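Local atomic coordinates of flap endonuclease 1 (Methanocaldococcus jannaschii, PDB entry 1A76), a protein that cuts 5'-flap structures and acts as a 5'-3' exonuclease during DNA replication and repair, as a magnesium-dependent, structure-specific nuclease. Residues K248-L251 with K252-E256; Y257-E260 with I261-F265. All blocks are in the same frame, centred on the assembly; numbering follows the deposited sequence.

Two consecutive helices, 247-254 and 258-266, show how short helices are held: contact 1 spans the first up to its C-terminal end, and contact 2 covers the start of the second. Contact 1 lies at the edge of the molecule, and its hydrogen bonds are all between backbone atoms; its charged side chains turn outward or find partners in helix 211-221 and the loop before helix 235-244. Contact 2, nearer the metal site, adds a salt bridge and a cation-pi contact along one flank. Each has a buried apolar face on helix 211-221 and a charged outer one. The two meet directly: Leu-251 CB lies 3.7 Å from Tyr-258 CZ, and Val-255 packs on Ile-261.

Contact 1 of 2, residues K248-L251 with K252-E256; sequences KDVL and KKEVE
Val-250 and Glu-254 meet through flat peptide groups: the carbonyl of Val-250 takes the Glu-254 amide, its N tilted 17° from the carbonyl plane and 2.8 Å from Val-250 O. The same oxygen also has aliphatic carbon beside it, Glu-254 CB at 3.3 Å and Glu-254 CG at 3.4 Å. Glu-254 reaches this position with CG anti to its own carbonyl carbon (chi1 -69°). A bend at chi2 (-54°) then takes the carboxylate away from Val-250, and OE1 forms a salt bridge with Lys-231. That residue lies in the loop joining helices 211-221 and 235-244, which probably form the helix-three-turn-helix DNA-binding element of FEN1 nucleases. Apolar contact between the two side chains is slight: Val-250 CG1 and Glu-254 CG come to 4.3 Å.

The i to i+4 bonds run through almost the whole of the short helix 247-254 to its C-terminal end, from Lys-252 N to Lys-248 O (3.0 Å) through to Val-255 N and Leu-251 O (2.7 Å). Val-255 has already left helical geometry, so its amide closes the final turn while its backbone leads out toward helix 258-266. Its CB rests on Leu-251 O at 3.4 Å. Leu-251 itself is buried against Ile-219 and Phe-220 of helix 211-221. On the outer side, Lys-252 and Lys-253 touch the preceding turn through their first methylenes and send their ammonium groups outward from the helix.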
# COMPACT_ATOMS: atom_id res chain seq x y z
N LYS A 248 27.04 -0.29 8.64
CA LYS A 248 26.77 1.11 8.94
C LYS A 248 27.83 2.09 8.42
O LYS A 248 27.51 3.15 7.87
CB LYS A 248 26.56 1.28 10.45
CG LYS A 248 25.32 0.52 10.97
CD LYS A 248 25.45 0.11 12.43
CE LYS A 248 24.29 -0.79 12.87
NZ LYS A 248 22.98 -0.34 12.30
N ASP A 249 29.10 1.75 8.62
CA ASP A 249 30.18 2.60 8.15
C ASP A 249 30.11 2.67 6.63
O ASP A 249 30.25 3.74 6.04
CB ASP A 249 31.54 2.03 8.57
CG ASP A 249 31.85 2.29 10.04
OD1 ASP A 249 31.40 3.33 10.57
OD2 ASP A 249 32.55 1.46 10.66
N VAL A 250 29.86 1.52 6.00
CA VAL A 250 29.76 1.43 4.55
C VAL A 250 28.64 2.30 3.97
O VAL A 250 28.82 2.97 2.95
CB VAL A 250 29.54 -0.03 4.10
CG1 VAL A 250 29.19 -0.07 2.63
CG2 VAL A 250 30.79 -0.88 4.39
N LEU A 251 27.48 2.26 4.62
CA LEU A 251 26.30 3.01 4.18
C LEU A 251 26.49 4.52 4.35
O LEU A 251 26.04 5.30 3.52
CB LEU A 251 25.07 2.53 4.96
CG LEU A 251 24.12 1.52 4.30
CD1 LEU A 251 24.81 0.76 3.19
CD2 LEU A 251 23.59 0.55 5.35
N LYS A 252 27.15 4.93 5.43
CA LYS A 252 27.39 6.35 5.65
C LYS A 252 28.25 6.90 4.49
O LYS A 252 28.04 8.01 4.01
CB LYS A 252 28.12 6.55 6.97
CG LYS A 252 29.28 7.51 6.89
CD LYS A 252 28.92 8.86 7.46
CE LYS A 252 30.11 9.44 8.20
NZ LYS A 252 31.36 9.29 7.40
N LYS A 253 29.20 6.09 4.04
CA LYS A 253 30.07 6.45 2.92
C LYS A 253 29.36 6.37 1.58
O LYS A 253 29.45 7.29 0.76
CB LYS A 253 31.29 5.52 2.89
CG LYS A 253 31.98 5.43 1.53
CD LYS A 253 33.18 4.49 1.58
CE LYS A 253 33.78 4.28 0.19
NZ LYS A 253 34.93 3.32 0.19
N GLU A 254 28.66 5.27 1.34
CA GLU A 254 27.99 5.04 0.07
C GLU A 254 26.63 5.69 -0.17
O GLU A 254 26.24 5.90 -1.32
CB GLU A 254 27.86 3.54 -0.19
CG GLU A 254 29.18 2.84 -0.47
CD GLU A 254 29.98 3.49 -1.59
OE1 GLU A 254 29.38 3.89 -2.61
OE2 GLU A 254 31.22 3.59 -1.45
N VAL A 255 25.92 6.02 0.90
CA VAL A 255 24.58 6.59 0.76
C VAL A 255 24.40 7.94 1.42
O VAL A 255 24.34 8.04 2.64
CB VAL A 255 23.52 5.62 1.33
CG1 VAL A 255 22.16 6.27 1.29
CG2 VAL A 255 23.52 4.31 0.52
N GLU A 256 24.31 8.99 0.61
CA GLU A 256 24.10 10.34 1.15
C GLU A 256 22.73 10.32 1.82
O GLU A 256 21.82 9.68 1.32
CB GLU A 256 24.10 11.37 0.03
CG GLU A 256 24.20 12.82 0.51
CD GLU A 256 24.43 13.80 -0.63
OE1 GLU A 256 24.05 13.48 -1.77
OE2 GLU A 256 24.99 14.89 -0.38

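Contact 2 of 2, residues Y257-E260 with I261-F265; sequences YYDE and IKRIF
A salt bridge and a cation-pi contact, both made by Lys-262, stitch together the first turns of helix 258-266, which packs on helix 211-221 and runs toward the metal site. Tyr-257 occupies the N-cap position with a positive phi, and its carbonyl opens the helical ladder by accepting Ile-261 N at 2.9 Å. Ile-261 CG1 lies against the same oxygen.

Lys-262 runs back over one face of the Tyr-258 ring. Its CD touches the hydroxyl-bearing side at Tyr-258 CE1 and CZ, and CE stands 3.9 Å from the ring centroid, only 15° off the normal, in a CH-pi contact. The bend at chi3 (-63°) carries NZ across the same face toward the CE2 edge, an off-centre cation-pi contact in which NZ comes within 3.4 Å of Tyr-258 CE2. From there NZ bonds Asp-259 OD1 at 3.0 Å, reaching it nearly in line with the C-O bond. The ring is held at its far end too, by a hydrogen bond between Tyr-258 OH and Asp-216 OD1 of helix 211-221.

One residue on, Arg-263 lays a face of its guanidinium over Asp-259 O, with Arg-263 NE 3.5 Å from Asp-259 O and Arg-263 NH2 3.2 Å from Asp-259 CB. Deeper in, the side chain of Ile-264 is about 6 Å from that of Glu-152, a magnesium ligand.

Asp-259 and Glu-260 bring negative charge to the N-terminal turn, which should interact favourably with the helix dipole, while the ammonium of Lys-262, shared between carboxylate and ring, probably partly offsets the charge of Asp-259.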
# COMPACT_ATOMS: atom_id res chain seq x y z
N TYR A 257 22.58 11.02 2.93
CA TYR A 257 21.28 11.04 3.63
C TYR A 257 20.88 9.68 4.18
O TYR A 257 19.69 9.38 4.35
CB TYR A 257 20.17 11.58 2.72
CG TYR A 257 20.50 12.91 2.08
CD1 TYR A 257 20.90 14.01 2.85
CD2 TYR A 257 20.46 13.07 0.69
CE1 TYR A 257 21.25 15.23 2.25
CE2 TYR A 257 20.82 14.27 0.08
CZ TYR A 257 21.21 15.35 0.86
OH TYR A 257 21.57 16.54 0.27
N TYR A 258 21.88 8.86 4.47
CA TYR A 258 21.67 7.54 5.05
C TYR A 258 20.89 7.67 6.35
O TYR A 258 19.95 6.91 6.59
CB TYR A 258 23.03 6.87 5.31
CG TYR A 258 23.03 5.69 6.26
CD1 TYR A 258 22.09 4.66 6.13
CD2 TYR A 258 24.00 5.58 7.25
CE1 TYR A 258 22.13 3.56 6.97
CE2 TYR A 258 24.05 4.48 8.09
CZ TYR A 258 23.11 3.47 7.94
OH TYR A 258 23.17 2.38 8.76
N ASP A 259 21.26 8.66 7.17
CA ASP A 259 20.59 8.89 8.46
C ASP A 259 19.16 9.36 8.28
O ASP A 259 18.28 9.06 9.09
CB ASP A 259 21.34 9.95 9.27
CG ASP A 259 22.65 9.44 9.84
OD1 ASP A 259 22.76 8.22 10.07
OD2 ASP A 259 23.56 10.26 10.05
N GLU A 260 18.93 10.11 7.21
CA GLU A 260 17.61 10.63 6.91
C GLU A 260 16.68 9.49 6.50
O GLU A 260 15.52 9.43 6.92
CB GLU A 260 17.70 11.67 5.79
CG GLU A 260 18.27 13.03 6.22
CD GLU A 260 19.73 12.97 6.70
OE1 GLU A 260 20.55 12.21 6.14
OE2 GLU A 260 20.05 13.72 7.65
N ILE A 261 17.19 8.58 5.67
CA ILE A 261 16.40 7.44 5.19
C ILE A 261 15.99 6.57 6.38
O ILE A 261 14.84 6.15 6.48
CB ILE A 261 17.21 6.59 4.17
CG1 ILE A 261 17.52 7.42 2.93
CG2 ILE A 261 16.42 5.34 3.78
CD1 ILE A 261 18.67 6.86 2.11
N LYS A 262 16.95 6.32 7.27
CA LYS A 262 16.71 5.53 8.47
C LYS A 262 15.57 6.14 9.28
O LYS A 262 14.67 5.44 9.74
CB LYS A 262 17.97 5.47 9.33
CG LYS A 262 19.04 4.52 8.81
CD LYS A 262 20.14 4.28 9.84
CE LYS A 262 20.90 5.57 10.16
NZ LYS A 262 22.21 5.34 10.86
N ARG A 263 15.62 7.46 9.46
CA ARG A 263 14.60 8.15 10.23
C ARG A 263 13.21 8.02 9.60
O ARG A 263 12.21 8.06 10.31
CB ARG A 263 14.97 9.63 10.39
CG ARG A 263 15.45 9.97 11.80
CD ARG A 263 15.96 11.41 11.92
NE ARG A 263 17.31 11.57 11.36
CZ ARG A 263 18.43 11.32 12.02
NH1 ARG A 263 18.39 10.89 13.27
NH2 ARG A 263 19.60 11.52 11.43
N ILE A 264 13.16 7.87 8.28
CA ILE A 264 11.88 7.70 7.59
C ILE A 264 11.20 6.41 8.07
O ILE A 264 9.99 6.38 8.28
CB ILE A 264 12.06 7.61 6.04
CG1 ILE A 264 11.86 9.00 5.41
CG2 ILE A 264 11.04 6.63 5.44
CD1 ILE A 264 12.86 9.34 4.33
N PHE A 265 11.99 5.35 8.24
CA PHE A 265 11.45 4.07 8.69
C PHE A 265 11.25 3.97 10.19
O PHE A 265 10.30 3.36 10.65
CB PHE A 265 12.37 2.91 8.24
CG PHE A 265 12.38 2.71 6.75
CD1 PHE A 265 11.28 2.13 6.11
CD2 PHE A 265 13.44 3.17 5.99
CE1 PHE A 265 11.25 2.02 4.72
CE2 PHE A 265 13.42 3.07 4.60
CZ PHE A 265 12.30 2.48 3.96